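Local coordinates for deferrochelatase (Vibrio cholerae, PDB 5DE0), which binds heme b and probably acts as a dye-decolorizing peroxidase, at residues S74-P82 with V284-P292. Numbering follows the deposited sequence.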
ATOM      1  N   SER B  74       5.746 -18.921  29.699  1.00 44.97           N
ATOM      2  CA  SER B  74       5.844 -17.603  29.096  1.00 41.09           C
ATOM      3  C   SER B  74       7.137 -16.915  29.511  1.00 39.07           C
ATOM      4  O   SER B  74       7.676 -17.196  30.582  1.00 39.23           O
ATOM      5  CB  SER B  74       4.640 -16.742  29.480  1.00 40.43           C
ATOM      6  OG  SER B  74       4.809 -16.186  30.771  1.00 43.81           O
ATOM      7  N   PRO B  75       7.647 -16.015  28.649  1.00 35.65           N
ATOM      8  CA  PRO B  75       8.811 -15.183  28.974  1.00 33.68           C
ATOM      9  C   PRO B  75       8.574 -14.384  30.248  1.00 31.72           C
ATOM     10  O   PRO B  75       7.466 -13.879  30.446  1.00 32.52           O
ATOM     11  CB  PRO B  75       8.936 -14.254  27.761  1.00 31.22           C
ATOM     12  CG  PRO B  75       8.275 -15.005  26.651  1.00 31.69           C
ATOM     13  CD  PRO B  75       7.148 -15.739  27.288  1.00 34.03           C
ATOM     14  N   PRO B  76       9.602 -14.281  31.104  1.00 31.12           N
ATOM     15  CA  PRO B  76       9.518 -13.637  32.421  1.00 30.61           C
ATOM     16  C   PRO B  76       8.932 -12.224  32.387  1.00 28.91           C
ATOM     17  O   PRO B  76       8.172 -11.854  33.283  1.00 29.13           O
ATOM     18  CB  PRO B  76      10.982 -13.595  32.882  1.00 29.78           C
ATOM     19  CG  PRO B  76      11.628 -14.745  32.195  1.00 30.41           C
ATOM     20  CD  PRO B  76      10.949 -14.817  30.837  1.00 31.38           C
ATOM     21  N   GLU B  77       9.276 -11.453  31.359  1.00 29.22           N
ATOM     22  CA  GLU B  77       8.894 -10.044  31.298  1.00 28.54           C
ATOM     23  C   GLU B  77       7.687  -9.779  30.396  1.00 27.29           C
ATOM     24  O   GLU B  77       7.223  -8.642  30.292  1.00 27.49           O
ATOM     25  CB  GLU B  77      10.079  -9.200  30.821  1.00 28.04           C
ATOM     26  CG  GLU B  77      11.374  -9.457  31.572  1.00 28.77           C
ATOM     27  CD  GLU B  77      12.489  -8.534  31.127  1.00 28.90           C
ATOM     28  OE1 GLU B  77      12.217  -7.336  30.906  1.00 27.05           O
ATOM     29  OE2 GLU B  77      13.635  -9.009  30.985  1.00 39.12           O
ATOM     30  N   LEU B  78       7.183 -10.818  29.740  1.00 28.81           N
ATOM     31  CA  LEU B  78       6.056 -10.659  28.823  1.00 27.34           C
ATOM     32  C   LEU B  78       4.771 -10.307  29.569  1.00 27.76           C
ATOM     33  O   LEU B  78       4.299 -11.073  30.409  1.00 28.57           O
ATOM     34  CB  LEU B  78       5.850 -11.930  27.993  1.00 28.33           C
ATOM     35  CG  LEU B  78       4.714 -11.894  26.966  1.00 27.49           C
ATOM     36  CD1 LEU B  78       4.899 -10.745  25.984  1.00 25.39           C
ATOM     37  CD2 LEU B  78       4.620 -13.218  26.223  1.00 28.65           C
ATOM     38  N   ILE B  79       4.217  -9.137  29.263  1.00 28.03           N
ATOM     39  CA  ILE B  79       2.980  -8.670  29.878  1.00 27.84           C
ATOM     40  C   ILE B  79       2.040  -8.085  28.831  1.00 27.19           C
ATOM     41  O   ILE B  79       2.429  -7.886  27.680  1.00 26.05           O
ATOM     42  CB  ILE B  79       3.240  -7.590  30.953  1.00 28.71           C
ATOM     43  CG1 ILE B  79       3.801  -6.321  30.307  1.00 27.17           C
ATOM     44  CG2 ILE B  79       4.176  -8.107  32.035  1.00 29.61           C
ATOM     45  CD1 ILE B  79       3.977  -5.165  31.270  1.00 26.48           C
ATOM     46  N   ASP B  80       0.804  -7.806  29.234  1.00 27.98           N
ATOM     47  CA  ASP B  80      -0.130  -7.092  28.373  1.00 27.99           C
ATOM     48  C   ASP B  80       0.329  -5.650  28.210  1.00 27.15           C
ATOM     49  O   ASP B  80       0.882  -5.063  29.137  1.00 26.51           O
ATOM     50  CB  ASP B  80      -1.549  -7.131  28.946  1.00 29.16           C
ATOM     51  CG  ASP B  80      -2.211  -8.483  28.777  1.00 34.72           C
ATOM     52  OD1 ASP B  80      -1.524  -9.437  28.356  1.00 34.37           O
ATOM     53  OD2 ASP B  80      -3.419  -8.595  29.073  1.00 35.16           O
ATOM     54  N   PHE B  81       0.104  -5.089  27.028  1.00 26.51           N
ATOM     55  CA  PHE B  81       0.441  -3.697  26.764  1.00 25.75           C
ATOM     56  C   PHE B  81      -0.490  -2.782  27.552  1.00 27.09           C
ATOM     57  O   PHE B  81      -1.684  -2.710  27.261  1.00 26.79           O
ATOM     58  CB  PHE B  81       0.344  -3.405  25.265  1.00 24.26           C
ATOM     59  CG  PHE B  81       0.879  -2.060  24.863  1.00 24.19           C
ATOM     60  CD1 PHE B  81       0.063  -0.942  24.872  1.00 24.64           C
ATOM     61  CD2 PHE B  81       2.193  -1.919  24.451  1.00 23.43           C
ATOM     62  CE1 PHE B  81       0.549   0.294  24.494  1.00 24.14           C
ATOM     63  CE2 PHE B  81       2.688  -0.685  24.070  1.00 22.61           C
ATOM     64  CZ  PHE B  81       1.864   0.423  24.092  1.00 23.07           C
ATOM     65  N   PRO B  82       0.050  -2.082  28.561  1.00 26.58           N
ATOM     66  CA  PRO B  82      -0.793  -1.213  29.387  1.00 27.98           C
ATOM     67  C   PRO B  82      -1.132   0.095  28.678  1.00 28.34           C
ATOM     68  O   PRO B  82      -0.307   0.608  27.923  1.00 27.86           O
ATOM     69  CB  PRO B  82       0.079  -0.958  30.618  1.00 27.88           C
ATOM     70  CG  PRO B  82       1.471  -1.008  30.087  1.00 26.69           C
ATOM     71  CD  PRO B  82       1.465  -2.031  28.973  1.00 25.76           C
ATOM     72  N   VAL B 284      -2.642   4.603  17.424  1.00 24.33           N
ATOM     73  CA  VAL B 284      -3.979   4.055  17.223  1.00 23.76           C
ATOM     74  C   VAL B 284      -4.014   2.578  17.614  1.00 23.33           C
ATOM     75  O   VAL B 284      -5.080   2.007  17.849  1.00 22.47           O
ATOM     76  CB  VAL B 284      -4.446   4.231  15.758  1.00 24.04           C
ATOM     77  CG1 VAL B 284      -3.773   3.214  14.849  1.00 23.07           C
ATOM     78  CG2 VAL B 284      -5.962   4.121  15.660  1.00 25.65           C
ATOM     79  N   THR B 285      -2.836   1.965  17.686  1.00 23.59           N
ATOM     80  CA  THR B 285      -2.703   0.599  18.178  1.00 22.53           C
ATOM     81  C   THR B 285      -1.551   0.522  19.172  1.00 21.68           C
ATOM     82  O   THR B 285      -0.729   1.438  19.250  1.00 23.54           O
ATOM     83  CB  THR B 285      -2.451  -0.410  17.039  1.00 21.92           C
ATOM     84  OG1 THR B 285      -1.233  -0.076  16.362  1.00 21.26           O
ATOM     85  CG2 THR B 285      -3.601  -0.410  16.043  1.00 22.62           C
ATOM     86  N   GLY B 286      -1.497  -0.567  19.930  1.00 21.84           N
ATOM     87  CA  GLY B 286      -0.428  -0.779  20.890  1.00 22.64           C
ATOM     88  C   GLY B 286      -0.449  -2.197  21.424  1.00 21.45           C
ATOM     89  O   GLY B 286      -1.484  -2.672  21.891  1.00 23.02           O
ATOM     90  N   ALA B 287       0.694  -2.876  21.363  1.00 21.25           N
ATOM     91  CA  ALA B 287       0.760  -4.268  21.788  1.00 21.35           C
ATOM     92  C   ALA B 287       2.179  -4.731  22.106  1.00 21.67           C
ATOM     93  O   ALA B 287       3.144  -4.287  21.486  1.00 19.59           O
ATOM     94  CB  ALA B 287       0.154  -5.163  20.724  1.00 20.80           C
ATOM     95  N   TYR B 288       2.288  -5.628  23.081  1.00 20.46           N
ATOM     96  CA  TYR B 288       3.548  -6.286  23.401  1.00 21.50           C
ATOM     97  C   TYR B 288       3.525  -7.724  22.898  1.00 20.23           C
ATOM     98  O   TYR B 288       2.486  -8.384  22.923  1.00 21.08           O
ATOM     99  CB  TYR B 288       3.811  -6.269  24.910  1.00 22.06           C
ATOM    100  CG  TYR B 288       4.334  -4.957  25.454  1.00 22.33           C
ATOM    101  CD1 TYR B 288       5.212  -4.175  24.717  1.00 22.93           C
ATOM    102  CD2 TYR B 288       3.953  -4.505  26.711  1.00 23.00           C
ATOM    103  CE1 TYR B 288       5.697  -2.977  25.218  1.00 21.41           C
ATOM    104  CE2 TYR B 288       4.428  -3.310  27.218  1.00 23.68           C
ATOM    105  CZ  TYR B 288       5.299  -2.551  26.469  1.00 22.45           C
ATOM    106  OH  TYR B 288       5.773  -1.360  26.973  1.00 24.78           O
ATOM    107  N   PHE B 289       4.676  -8.205  22.443  1.00 20.63           N
ATOM    108  CA  PHE B 289       4.813  -9.584  22.000  1.00 21.33           C
ATOM    109  C   PHE B 289       6.145 -10.167  22.448  1.00 21.20           C
ATOM    110  O   PHE B 289       7.006  -9.457  22.965  1.00 21.80           O
ATOM    111  CB  PHE B 289       4.716  -9.685  20.477  1.00 21.11           C
ATOM    112  CG  PHE B 289       3.434  -9.155  19.902  1.00 20.38           C
ATOM    113  CD1 PHE B 289       3.344  -7.839  19.481  1.00 19.88           C
ATOM    114  CD2 PHE B 289       2.327  -9.977  19.761  1.00 21.40           C
ATOM    115  CE1 PHE B 289       2.167  -7.350  18.942  1.00 19.67           C
ATOM    116  CE2 PHE B 289       1.150  -9.492  19.224  1.00 20.69           C
ATOM    117  CZ  PHE B 289       1.071  -8.177  18.815  1.00 20.31           C
ATOM    118  N   PHE B 290       6.306 -11.468  22.244  1.00 20.82           N
ATOM    119  CA  PHE B 290       7.618 -12.085  22.315  1.00 22.59           C
ATOM    120  C   PHE B 290       7.834 -12.956  21.086  1.00 23.26           C
ATOM    121  O   PHE B 290       7.076 -13.893  20.832  1.00 22.76           O
ATOM    122  CB  PHE B 290       7.782 -12.913  23.588  1.00 24.13           C
ATOM    123  CG  PHE B 290       9.157 -13.490  23.755  1.00 24.56           C
ATOM    124  CD1 PHE B 290       9.452 -14.770  23.310  1.00 25.10           C
ATOM    125  CD2 PHE B 290      10.155 -12.752  24.363  1.00 24.72           C
ATOM    126  CE1 PHE B 290      10.720 -15.300  23.470  1.00 25.93           C
ATOM    127  CE2 PHE B 290      11.423 -13.273  24.526  1.00 26.26           C
ATOM    128  CZ  PHE B 290      11.706 -14.550  24.080  1.00 26.59           C
ATOM    129  N   ALA B 291       8.866 -12.632  20.318  1.00 22.03           N
ATOM    130  CA  ALA B 291       9.225 -13.431  19.159  1.00 22.38           C
ATOM    131  C   ALA B 291      10.261 -14.464  19.570  1.00 23.70           C
ATOM    132  O   ALA B 291      11.417 -14.126  19.813  1.00 24.10           O
ATOM    133  CB  ALA B 291       9.750 -12.555  18.038  1.00 22.44           C
ATOM    134  N   PRO B 292       9.848 -15.738  19.648  1.00 23.82           N
ATOM    135  CA  PRO B 292      10.772 -16.783  20.091  1.00 24.74           C
ATOM    136  C   PRO B 292      11.826 -17.089  19.034  1.00 24.57           C
ATOM    137  O   PRO B 292      11.716 -16.614  17.902  1.00 23.35           O
ATOM    138  CB  PRO B 292       9.855 -17.989  20.314  1.00 26.60           C
ATOM    139  CG  PRO B 292       8.740 -17.777  19.351  1.00 25.47           C
ATOM    140  CD  PRO B 292       8.532 -16.288  19.273  1.00 23.20           C
TER
HETATM  141  O   HOH W   1       1.200  -8.926  25.217  1.00 24.21           O
HETATM  142  O   HOH W   2       0.081  -6.700  24.438  1.00 24.21           O
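Phe81 sets the edge of its ring against one face of Tyr288 in an edge-to-face pair, the planes inclined at 59°. The contact lays an N-terminal-domain loop on strand 281-291, at one margin of the four-stranded antiparallel sheet in the C-terminal of the two ferredoxin-like domains of the DyP peroxidase fold. With CG anti to the backbone N (chi1 -171°), one face of the Phe81 ring lies on the Gly286-Ala287 peptide. Gly286, lacking a side chain, lets that ring settle close: Gly286 CA lies 4.0 Å from the Phe81 centroid, 15° off the ring normal, a CH-pi contact. The tyrosine offers a broad, flat face, with Phe81 CD2 3.5 Å above the centre of the Tyr288 ring; Pro82 CD meets Tyr288 CE2, and Ile79 CG1 lies beside Tyr288 CD2. Leu263 of helix 257-266 touches both Phe81 and Tyr288, and the Phe81 side chain is about 8 Å from the bound heme. Farther along, Leu78 CD2 reaches Phe290 CB at 4.1 Å, while rigid Pro75, opening a type I turn, presses CG onto one face of the Phe290 ring, 3.6 Å from its centroid. Two waters join the backbones: one accepts from Phe81 N and Tyr288 N, and the other donates to Ile79 O at 2.9 Å and to Tyr288 O at 2.7 Å.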